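Local coordinates for protein OXA-46 oxacillinase (Pseudomonas aeruginosa, PDB 3IF6) that probably hydrolyses beta-lactam antibiotics to substituted beta-amino acids as a class D serine beta-lactamase of a Pseudomonas aeruginosa strain, at residues Lys75-Leu80 with Ile172-Lys177; Lys177-Gln182 with Pro230-Leu235; Ile206-Thr211 with Val221-Trp226. One frame throughout, in Å; residues are numbered along the deposited sequence.

Contact 1: Lys75-Leu80 with Ile172-Lys177; sequences KIPHTL and ILFLRK
Phe174 reaches across from helix 168-179 to meet Ile76 and Pro77 near the start of helix 75-84, a buried helix-helix contact in the serine beta-lactamase fold. The short helical segments run at 44° to one another with their axes 11.8 Å apart, a spacing wide enough for the phenyl ring to stand between them. With CG anti to the backbone N (chi1 171°), the ring extends out from its own helix; CE2 and CZ make its closest contacts. Ile76 CG2 lies at the edge of this ring, close to its plane, 3.6 Å from Phe174 CE2. Pro77 lies obliquely to the ring: its CB and CD each come to 3.8 Å from Phe174 CZ, CD also touching CE2. Leu80, a turn further on, brings CD1 to the same CZ more loosely. Tyr146 meets the Phe174 ring edge-to-face, and Ile144 of helix 122-144 touches both Phe174 and Pro77. No hydrogen bond links the segments; the contact is wholly apolar. Ile76 comes four residues after Ser72, the predicted acyl-ester nucleophile, which with Lys75 bounds the Ser-x-x-Lys motif of serine beta-lactamases. CD1 on the other branch of Ile76 lies 4.3 Å from Leu175 CD2.

Contact 2: Lys177-Gln182 with Pro230-Leu235; sequences KLYRNQ and PVFFAL
Tyr179, at the end of helix 168-179, buries the most surface here, divided between Pro230 and Phe232, alternate residues of strand 229-238. An extended first torsion, chi1 179°, presents the same face of the phenol to both. Pro230 covers this face of the tyrosine ring: CG lies 4.0 Å from the centroid of the Tyr179 ring, 30° off its normal, in a CH-pi contact, while Pro230 CD approaches the phenol oxygen OH at 3.7 Å. Phe232 meets the tyrosine ring edge-on. The two planes stand at 88° with centroids 5.5 Å apart, an offset edge-to-face pair in which Phe232 CZ is 3.7 Å from both CB and CG of Tyr179. Trp223, on the adjacent strand 217-226, adds its own ring to both aromatics.

Arg180, the next residue along, bends at chi2 and chi3 so that Tyr179 CD2 lies off-centre against one face of its guanidinium, near the rim. NH2 of Arg180 then stands 4.1 Å from Phe232 CE1, while its charge is paired with Glu49 in a salt bridge. Asn181, at positive phi, is the C-prime residue of a Schellman motif, with Gln182 N bonded to Lys177 O and Asn181 N to Leu178 O. Aromatic packing thus joins a Schellman-capped helix end to the central sheet, in the helix-on-sheet architecture of serine beta-lactamases.

Contact 3: Ile206-Thr211 with Val221-Trp226; sequences ILRAKT and VGWIEW. With EDO (1,2-ethanediol), chain J.
Arg208 and Trp223 face each other as a hydrogen-bonded pair in the antiparallel beta hairpin 206-213/217-226, part of the central sheet of the beta-lactamase fold. Their backbones exchange two bonds, Arg208 N to Trp223 O and Trp223 N to Arg208 O, both 2.8 Å. CB of Arg208 lies over one face of the indole, and the chain continues extended from CG to NE, bringing CD to 3.7 Å from Trp223 CZ2. At NE the contact turns polar: NE donates to Glu225 OE2 at 2.9 Å, from well above the carboxylate plane, in a salt bridge to which NH2 adds weak bonds to both carboxylate oxygens. Ile206 CG2 covers the centre of one guanidinium face, while Glu225 meets its edge. NH1 is held by Lys194 O, and NH2 also forms a salt bridge with an acidic side chain of a neighbouring subunit. The tip is therefore held from several directions, which probably restricts its rotation.

Gly222 CA, opposite Ala209, lies 3.2 Å from Arg208 O in a CA-H...O contact and 4.1 Å from Ala209 CA. Lys210 pairs with Val221; the nearest side-chain atoms of Lys210 and Ser72, the predicted nucleophile, are about 4 Å apart. Lys210 and Thr211 begin the Lys-Thr-Gly motif of serine beta-lactamases, and Lys210 NZ and Thr211 OG1 both bond a tartrate, probably from the crystallisation liquor. An ethanediol, probably of the same origin, donates weakly from O2 to Ala209 O. Glu225 OE2 also accepts from Trp223 NE1 at 3.1 Å and 175°, in the indole plane and on the oxygen's anti lone pair.

Overall arrangement
From the N terminus, helix 75-84 comes first, and contact 1 closes a loop of 91 residues, about two fifths of them helical, when helix 168-179 returns against it. The same helix then opens contact 2 at its C-terminal end, with Lys177 common to both segments. Before contact 2 closes on strand 229-238, the chain forms the hairpin of contact 3, which is therefore nested inside that loop. Strand 217-226 then leads into strand 229-238, its neighbour in the sheet, and Phe233 N to Gly222 O, 2.8 Å, is a probable hydrogen bond joining contacts 2 and 3. Helix 168-179 packs on both helix 75-84 and the sheet, and Lys75 and Ile76 also touch Lys210.

Contact 1: Lys75-Leu80 with Ile172-Lys177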
loop_
_atom_site.group_PDB
_atom_site.type_symbol
_atom_site.label_atom_id
_atom_site.label_comp_id
_atom_site.label_asym_id
_atom_site.label_seq_id
_atom_site.Cartn_x
_atom_site.Cartn_y
_atom_site.Cartn_z
ATOM N N LYS B 75 -2.569 -16.584 3.522
ATOM C CA LYS B 75 -1.750 -15.637 4.327
ATOM C C LYS B 75 -2.545 -14.367 4.561
ATOM O O LYS B 75 -2.390 -13.712 5.595
ATOM C CB LYS B 75 -0.411 -15.309 3.661
ATOM C CG LYS B 75 0.653 -16.411 3.746
ATOM C CD LYS B 75 1.899 -15.978 2.967
ATOM C CE LYS B 75 3.098 -16.854 3.264
ATOM N NZ LYS B 75 4.269 -16.418 2.455
ATOM N N ILE B 76 -3.432 -14.037 3.625
ATOM C CA ILE B 76 -4.390 -12.909 3.848
ATOM C C ILE B 76 -5.316 -13.089 5.089
ATOM O O ILE B 76 -5.182 -12.348 6.070
ATOM C CB ILE B 76 -5.176 -12.582 2.561
ATOM C CG1 ILE B 76 -4.172 -12.348 1.422
ATOM C CG2 ILE B 76 -6.082 -11.381 2.781
ATOM C CD1 ILE B 76 -4.751 -12.375 0.035
ATOM N N PRO B 77 -6.254 -14.068 5.065
ATOM C CA PRO B 77 -7.019 -14.257 6.325
ATOM C C PRO B 77 -6.123 -14.633 7.528
ATOM O O PRO B 77 -6.356 -14.155 8.664
ATOM C CB PRO B 77 -7.978 -15.415 5.996
ATOM C CG PRO B 77 -7.396 -16.101 4.745
ATOM C CD PRO B 77 -6.684 -15.004 3.991
ATOM N N HIS B 78 -5.091 -15.443 7.282
ATOM C CA HIS B 78 -4.245 -15.902 8.366
ATOM C C HIS B 78 -3.620 -14.764 9.170
ATOM O O HIS B 78 -3.490 -14.888 10.391
ATOM C CB HIS B 78 -3.153 -16.882 7.911
ATOM C CG HIS B 78 -2.818 -17.910 8.948
ATOM N ND1 HIS B 78 -1.992 -18.985 8.701
ATOM C CD2 HIS B 78 -3.256 -18.060 10.232
ATOM C CE1 HIS B 78 -1.912 -19.736 9.792
ATOM N NE2 HIS B 78 -2.664 -19.195 10.739
ATOM N N THR B 79 -3.245 -13.676 8.491
ATOM C CA THR B 79 -2.565 -12.556 9.131
ATOM C C THR B 79 -3.536 -11.769 10.035
ATOM O O THR B 79 -3.197 -11.399 11.172
ATOM C CB THR B 79 -1.819 -11.668 8.088
ATOM O OG1 THR B 79 -0.861 -12.474 7.398
ATOM C CG2 THR B 79 -1.072 -10.526 8.754
ATOM N N LEU B 80 -4.747 -11.552 9.529
ATOM C CA LEU B 80 -5.885 -11.093 10.342
ATOM C C LEU B 80 -6.118 -11.971 11.602
ATOM O O LEU B 80 -6.230 -11.428 12.706
ATOM C CB LEU B 80 -7.152 -11.020 9.481
ATOM C CG LEU B 80 -7.115 -10.098 8.243
ATOM C CD1 LEU B 80 -8.227 -10.444 7.257
ATOM C CD2 LEU B 80 -7.184 -8.623 8.603
ATOM N N ILE B 172 -13.180 -14.134 -4.459
ATOM C CA ILE B 172 -13.688 -12.804 -4.804
ATOM C C ILE B 172 -14.537 -12.167 -3.692
ATOM O O ILE B 172 -14.345 -10.999 -3.363
ATOM C CB ILE B 172 -14.458 -12.816 -6.132
ATOM C CG1 ILE B 172 -13.548 -13.333 -7.262
ATOM C CG2 ILE B 172 -15.072 -11.402 -6.415
ATOM C CD1 ILE B 172 -12.695 -12.298 -7.926
ATOM N N LEU B 173 -15.461 -12.955 -3.143
ATOM C CA LEU B 173 -16.302 -12.573 -2.015
ATOM C C LEU B 173 -15.459 -12.107 -0.829
ATOM O O LEU B 173 -15.639 -10.983 -0.370
ATOM C CB LEU B 173 -17.210 -13.739 -1.554
ATOM C CG LEU B 173 -18.244 -14.398 -2.482
ATOM C CD1 LEU B 173 -18.934 -15.554 -1.759
ATOM C CD2 LEU B 173 -19.269 -13.410 -3.030
ATOM N N PHE B 174 -14.573 -12.984 -0.333
ATOM C CA PHE B 174 -13.691 -12.681 0.809
ATOM C C PHE B 174 -12.917 -11.388 0.608
ATOM O O PHE B 174 -12.843 -10.569 1.511
ATOM C CB PHE B 174 -12.713 -13.829 1.113
ATOM C CG PHE B 174 -11.653 -13.461 2.128
ATOM C CD1 PHE B 174 -11.946 -13.460 3.500
ATOM C CD2 PHE B 174 -10.368 -13.082 1.709
ATOM C CE1 PHE B 174 -10.969 -13.093 4.444
ATOM C CE2 PHE B 174 -9.389 -12.717 2.636
ATOM C CZ PHE B 174 -9.687 -12.719 4.010
ATOM N N LEU B 175 -12.371 -11.201 -0.586
ATOM C CA LEU B 175 -11.525 -10.057 -0.889
ATOM C C LEU B 175 -12.322 -8.790 -0.938
ATOM O O LEU B 175 -11.837 -7.751 -0.479
ATOM C CB LEU B 175 -10.796 -10.233 -2.218
ATOM C CG LEU B 175 -9.749 -11.316 -2.391
ATOM C CD1 LEU B 175 -9.501 -11.511 -3.875
ATOM C CD2 LEU B 175 -8.468 -10.954 -1.656
ATOM N N ARG B 176 -13.521 -8.859 -1.528
ATOM C CA ARG B 176 -14.430 -7.705 -1.574
ATOM C C ARG B 176 -14.829 -7.201 -0.171
ATOM O O ARG B 176 -14.862 -5.993 0.067
ATOM C CB ARG B 176 -15.652 -7.956 -2.461
ATOM C CG ARG B 176 -16.433 -6.643 -2.750
ATOM C CD ARG B 176 -17.700 -6.838 -3.593
ATOM N NE ARG B 176 -17.465 -7.787 -4.693
ATOM C CZ ARG B 176 -18.268 -7.928 -5.740
ATOM N NH1 ARG B 176 -19.355 -7.151 -5.855
ATOM N NH2 ARG B 176 -17.977 -8.822 -6.682
ATOM N N LYS B 177 -15.102 -8.127 0.744
ATOM C CA LYS B 177 -15.309 -7.775 2.153
ATOM C C LYS B 177 -14.093 -7.024 2.704
ATOM O O LYS B 177 -14.245 -5.967 3.302
ATOM C CB LYS B 177 -15.587 -9.014 3.028
ATOM C CG LYS B 177 -16.860 -9.828 2.694
ATOM C CD LYS B 177 -16.615 -11.288 3.037
ATOM C CE LYS B 177 -17.882 -12.082 3.315
ATOM N NZ LYS B 177 -17.567 -13.304 4.146
#

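Contact 2: Lys177-Gln182 with Pro230-Leu235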
loop_
_atom_site.group_PDB
_atom_site.type_symbol
_atom_site.label_atom_id
_atom_site.label_comp_id
_atom_site.label_asym_id
_atom_site.label_seq_id
_atom_site.Cartn_x
_atom_site.Cartn_y
_atom_site.Cartn_z
ATOM N N LYS B 177 -15.102 -8.127 0.744
ATOM C CA LYS B 177 -15.309 -7.775 2.153
ATOM C C LYS B 177 -14.093 -7.024 2.704
ATOM O O LYS B 177 -14.245 -5.967 3.302
ATOM C CB LYS B 177 -15.587 -9.014 3.028
ATOM C CG LYS B 177 -16.860 -9.828 2.694
ATOM C CD LYS B 177 -16.615 -11.288 3.037
ATOM C CE LYS B 177 -17.882 -12.082 3.315
ATOM N NZ LYS B 177 -17.567 -13.304 4.146
ATOM N N LEU B 178 -12.901 -7.573 2.478
ATOM C CA LEU B 178 -11.648 -7.023 2.986
ATOM C C LEU B 178 -11.425 -5.598 2.505
ATOM O O LEU B 178 -11.171 -4.700 3.313
ATOM C CB LEU B 178 -10.463 -7.919 2.593
ATOM C CG LEU B 178 -9.042 -7.487 2.991
ATOM C CD1 LEU B 178 -8.890 -7.150 4.487
ATOM C CD2 LEU B 178 -8.026 -8.531 2.576
ATOM N N TYR B 179 -11.545 -5.406 1.197
ATOM C CA TYR B 179 -11.527 -4.097 0.579
ATOM C C TYR B 179 -12.471 -3.056 1.219
ATOM O O TYR B 179 -12.107 -1.877 1.326
ATOM C CB TYR B 179 -11.902 -4.248 -0.882
ATOM C CG TYR B 179 -11.947 -2.959 -1.639
ATOM C CD1 TYR B 179 -10.769 -2.334 -2.061
ATOM C CD2 TYR B 179 -13.163 -2.360 -1.965
ATOM C CE1 TYR B 179 -10.797 -1.159 -2.781
ATOM C CE2 TYR B 179 -13.195 -1.169 -2.677
ATOM C CZ TYR B 179 -12.001 -0.573 -3.080
ATOM O OH TYR B 179 -12.016 0.607 -3.805
ATOM N N ARG B 180 -13.679 -3.473 1.601
ATOM C CA ARG B 180 -14.688 -2.540 2.120
ATOM C C ARG B 180 -14.690 -2.450 3.651
ATOM O O ARG B 180 -15.604 -1.855 4.242
ATOM C CB ARG B 180 -16.091 -2.948 1.644
ATOM C CG ARG B 180 -16.411 -2.588 0.230
ATOM C CD ARG B 180 -17.386 -3.602 -0.376
ATOM N NE ARG B 180 -17.175 -3.789 -1.820
ATOM C CZ ARG B 180 -16.776 -2.839 -2.675
ATOM N NH1 ARG B 180 -16.567 -1.585 -2.258
ATOM N NH2 ARG B 180 -16.597 -3.135 -3.964
ATOM N N ASN B 181 -13.680 -3.067 4.268
ATOM C CA ASN B 181 -13.464 -3.085 5.720
ATOM C C ASN B 181 -14.570 -3.813 6.473
ATOM O O ASN B 181 -14.685 -3.701 7.697
ATOM C CB ASN B 181 -13.169 -1.667 6.261
ATOM C CG ASN B 181 -12.013 -1.008 5.521
ATOM O OD1 ASN B 181 -10.878 -1.523 5.549
ATOM N ND2 ASN B 181 -12.295 0.096 4.812
ATOM N N GLN B 182 -15.311 -4.620 5.713
ATOM C CA GLN B 182 -16.476 -5.357 6.189
ATOM C C GLN B 182 -16.187 -6.605 7.030
ATOM O O GLN B 182 -17.115 -7.172 7.596
ATOM C CB GLN B 182 -17.354 -5.786 5.014
ATOM C CG GLN B 182 -17.897 -4.661 4.130
ATOM C CD GLN B 182 -18.881 -5.179 3.055
ATOM O OE1 GLN B 182 -18.730 -6.287 2.500
ATOM N NE2 GLN B 182 -19.901 -4.372 2.769
ATOM N N PRO B 230 -12.388 -0.664 -7.779
ATOM C CA PRO B 230 -11.556 -1.857 -7.861
ATOM C C PRO B 230 -11.930 -2.807 -9.003
ATOM O O PRO B 230 -13.105 -2.868 -9.424
ATOM C CB PRO B 230 -11.789 -2.535 -6.511
ATOM C CG PRO B 230 -13.193 -2.119 -6.149
ATOM C CD PRO B 230 -13.509 -0.826 -6.837
ATOM N N VAL B 231 -10.916 -3.526 -9.496
ATOM C CA VAL B 231 -11.113 -4.733 -10.291
ATOM C C VAL B 231 -10.552 -5.914 -9.483
ATOM O O VAL B 231 -9.346 -6.063 -9.346
ATOM C CB VAL B 231 -10.460 -4.605 -11.698
ATOM C CG1 VAL B 231 -10.776 -5.795 -12.568
ATOM C CG2 VAL B 231 -10.962 -3.361 -12.380
ATOM N N PHE B 232 -11.426 -6.712 -8.881
ATOM C CA PHE B 232 -11.000 -7.954 -8.220
ATOM C C PHE B 232 -10.651 -9.007 -9.262
ATOM O O PHE B 232 -11.103 -8.907 -10.411
ATOM C CB PHE B 232 -12.061 -8.442 -7.231
ATOM C CG PHE B 232 -12.370 -7.431 -6.149
ATOM C CD1 PHE B 232 -13.270 -6.384 -6.382
ATOM C CD2 PHE B 232 -11.732 -7.498 -4.903
ATOM C CE1 PHE B 232 -13.550 -5.438 -5.381
ATOM C CE2 PHE B 232 -12.007 -6.572 -3.917
ATOM C CZ PHE B 232 -12.927 -5.532 -4.165
ATOM N N PHE B 233 -9.799 -9.967 -8.880
ATOM C CA PHE B 233 -9.440 -11.120 -9.731
ATOM C C PHE B 233 -9.113 -12.325 -8.873
ATOM O O PHE B 233 -8.729 -12.190 -7.723
ATOM C CB PHE B 233 -8.321 -10.831 -10.752
ATOM C CG PHE B 233 -7.013 -10.400 -10.134
ATOM C CD1 PHE B 233 -6.049 -11.340 -9.792
ATOM C CD2 PHE B 233 -6.745 -9.023 -9.891
ATOM C CE1 PHE B 233 -4.820 -10.936 -9.203
ATOM C CE2 PHE B 233 -5.535 -8.610 -9.308
ATOM C CZ PHE B 233 -4.573 -9.568 -8.960
ATOM N N ALA B 234 -9.362 -13.503 -9.421
ATOM C CA ALA B 234 -9.072 -14.752 -8.789
ATOM C C ALA B 234 -8.965 -15.772 -9.912
ATOM O O ALA B 234 -9.969 -16.129 -10.550
ATOM C CB ALA B 234 -10.146 -15.124 -7.832
ATOM N N LEU B 235 -7.727 -16.185 -10.166
ATOM C CA LEU B 235 -7.370 -17.148 -11.186
ATOM C C LEU B 235 -6.825 -18.376 -10.478
ATOM O O LEU B 235 -6.194 -18.244 -9.435
ATOM C CB LEU B 235 -6.332 -16.565 -12.181
ATOM C CG LEU B 235 -5.469 -17.544 -13.027
ATOM C CD1 LEU B 235 -5.160 -17.062 -14.447
ATOM C CD2 LEU B 235 -4.174 -18.010 -12.321
#

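Contact 3: Ile206-Thr211 with Val221-Trp226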
loop_
_atom_site.group_PDB
_atom_site.type_symbol
_atom_site.label_atom_id
_atom_site.label_comp_id
_atom_site.label_asym_id
_atom_site.label_seq_id
_atom_site.Cartn_x
_atom_site.Cartn_y
_atom_site.Cartn_z
ATOM N N ILE B 206 -3.302 0.957 -7.537
ATOM C CA ILE B 206 -2.611 0.065 -6.603
ATOM C C ILE B 206 -2.996 -1.392 -6.779
ATOM O O ILE B 206 -4.168 -1.760 -6.580
ATOM C CB ILE B 206 -2.779 0.527 -5.134
ATOM C CG1 ILE B 206 -2.261 1.981 -5.012
ATOM C CG2 ILE B 206 -2.031 -0.401 -4.235
ATOM C CD1 ILE B 206 -2.861 2.785 -3.910
ATOM N N LEU B 207 -1.991 -2.201 -7.149
ATOM C CA LEU B 207 -2.087 -3.670 -7.250
ATOM C C LEU B 207 -1.823 -4.394 -5.920
ATOM O O LEU B 207 -0.719 -4.341 -5.396
ATOM C CB LEU B 207 -1.151 -4.206 -8.334
ATOM C CG LEU B 207 -1.160 -5.745 -8.518
ATOM C CD1 LEU B 207 -2.577 -6.369 -8.783
ATOM C CD2 LEU B 207 -0.174 -6.183 -9.581
ATOM N N ARG B 208 -2.860 -5.046 -5.390
ATOM C CA ARG B 208 -2.824 -5.820 -4.126
ATOM C C ARG B 208 -3.182 -7.308 -4.368
ATOM O O ARG B 208 -4.345 -7.620 -4.592
ATOM C CB ARG B 208 -3.800 -5.240 -3.089
ATOM C CG ARG B 208 -3.647 -3.748 -2.797
ATOM C CD ARG B 208 -4.641 -3.310 -1.732
ATOM N NE ARG B 208 -4.863 -1.870 -1.759
ATOM C CZ ARG B 208 -4.252 -0.962 -0.985
ATOM N NH1 ARG B 208 -3.341 -1.312 -0.075
ATOM N NH2 ARG B 208 -4.556 0.320 -1.138
ATOM N N ALA B 209 -2.182 -8.203 -4.285
ATOM C CA ALA B 209 -2.310 -9.581 -4.730
ATOM C C ALA B 209 -1.396 -10.529 -3.949
ATOM O O ALA B 209 -0.460 -10.073 -3.297
ATOM C CB ALA B 209 -2.014 -9.689 -6.235
ATOM N N LYS B 210 -1.713 -11.836 -4.023
ATOM C CA LYS B 210 -0.966 -12.939 -3.446
ATOM C C LYS B 210 -1.013 -14.151 -4.406
ATOM O O LYS B 210 -2.089 -14.537 -4.893
ATOM C CB LYS B 210 -1.570 -13.311 -2.106
ATOM C CG LYS B 210 -0.741 -14.278 -1.268
ATOM C CD LYS B 210 0.580 -13.653 -0.868
ATOM C CE LYS B 210 1.583 -14.719 -0.591
ATOM N NZ LYS B 210 2.516 -14.875 -1.695
ATOM N N THR B 211 0.159 -14.712 -4.717
ATOM C CA THR B 211 0.263 -15.878 -5.563
ATOM C C THR B 211 0.068 -17.098 -4.672
ATOM O O THR B 211 0.245 -17.023 -3.449
ATOM C CB THR B 211 1.620 -15.933 -6.350
ATOM O OG1 THR B 211 2.717 -15.842 -5.439
ATOM C CG2 THR B 211 1.741 -14.799 -7.361
ATOM N N VAL B 221 -4.537 -14.289 -6.743
ATOM C CA VAL B 221 -5.772 -13.598 -6.318
ATOM C C VAL B 221 -5.489 -12.198 -5.791
ATOM O O VAL B 221 -4.447 -11.960 -5.181
ATOM C CB VAL B 221 -6.555 -14.398 -5.228
ATOM C CG1 VAL B 221 -6.752 -15.851 -5.644
ATOM C CG2 VAL B 221 -5.853 -14.295 -3.812
ATOM N N GLY B 222 -6.416 -11.280 -5.997
ATOM C CA GLY B 222 -6.337 -9.947 -5.395
ATOM C C GLY B 222 -7.173 -8.909 -6.146
ATOM O O GLY B 222 -8.281 -9.215 -6.633
ATOM N N TRP B 223 -6.650 -7.680 -6.221
ATOM C CA TRP B 223 -7.269 -6.626 -7.028
ATOM C C TRP B 223 -6.327 -5.488 -7.386
ATOM O O TRP B 223 -5.302 -5.297 -6.756
ATOM C CB TRP B 223 -8.523 -6.063 -6.351
ATOM C CG TRP B 223 -8.297 -5.238 -5.104
ATOM C CD1 TRP B 223 -8.077 -3.885 -5.042
ATOM C CD2 TRP B 223 -8.301 -5.713 -3.744
ATOM N NE1 TRP B 223 -7.937 -3.497 -3.737
ATOM C CE2 TRP B 223 -8.074 -4.595 -2.917
ATOM C CE3 TRP B 223 -8.480 -6.975 -3.152
ATOM C CZ2 TRP B 223 -8.033 -4.690 -1.519
ATOM C CZ3 TRP B 223 -8.445 -7.082 -1.776
ATOM C CH2 TRP B 223 -8.212 -5.936 -0.965
ATOM N N ILE B 224 -6.706 -4.764 -8.429
ATOM C CA ILE B 224 -6.086 -3.526 -8.836
ATOM C C ILE B 224 -7.097 -2.355 -8.661
ATOM O O ILE B 224 -8.197 -2.389 -9.213
ATOM C CB ILE B 224 -5.514 -3.645 -10.287
ATOM C CG1 ILE B 224 -4.733 -2.379 -10.652
ATOM C CG2 ILE B 224 -6.625 -3.972 -11.308
ATOM C CD1 ILE B 224 -3.733 -2.575 -11.685
ATOM N N GLU B 225 -6.743 -1.372 -7.829
ATOM C CA GLU B 225 -7.531 -0.146 -7.631
ATOM C C GLU B 225 -7.137 0.970 -8.613
ATOM O O GLU B 225 -5.962 1.206 -8.864
ATOM C CB GLU B 225 -7.381 0.406 -6.216
ATOM C CG GLU B 225 -7.079 -0.600 -5.131
ATOM C CD GLU B 225 -6.986 0.043 -3.770
ATOM O OE1 GLU B 225 -6.670 1.248 -3.690
ATOM O OE2 GLU B 225 -7.237 -0.648 -2.768
ATOM N N TRP B 226 -8.153 1.645 -9.148
ATOM C CA TRP B 226 -8.003 2.827 -9.987
ATOM C C TRP B 226 -8.893 3.900 -9.360
ATOM O O TRP B 226 -9.630 3.592 -8.419
ATOM C CB TRP B 226 -8.429 2.556 -11.436
ATOM C CG TRP B 226 -7.654 1.534 -12.165
ATOM C CD1 TRP B 226 -7.911 0.201 -12.204
ATOM C CD2 TRP B 226 -6.517 1.748 -13.006
ATOM N NE1 TRP B 226 -6.999 -0.434 -13.006
ATOM C CE2 TRP B 226 -6.133 0.495 -13.516
ATOM C CE3 TRP B 226 -5.785 2.878 -13.378
ATOM C CZ2 TRP B 226 -5.025 0.331 -14.378
ATOM C CZ3 TRP B 226 -4.689 2.719 -14.223
ATOM C CH2 TRP B 226 -4.319 1.454 -14.711
HETATM C C1 EDO J . 3.296 -9.650 -1.301
HETATM O O1 EDO J . 2.817 -8.866 -0.217
HETATM C C2 EDO J . 2.125 -10.418 -1.851
HETATM O O2 EDO J . 2.471 -10.669 -3.219
#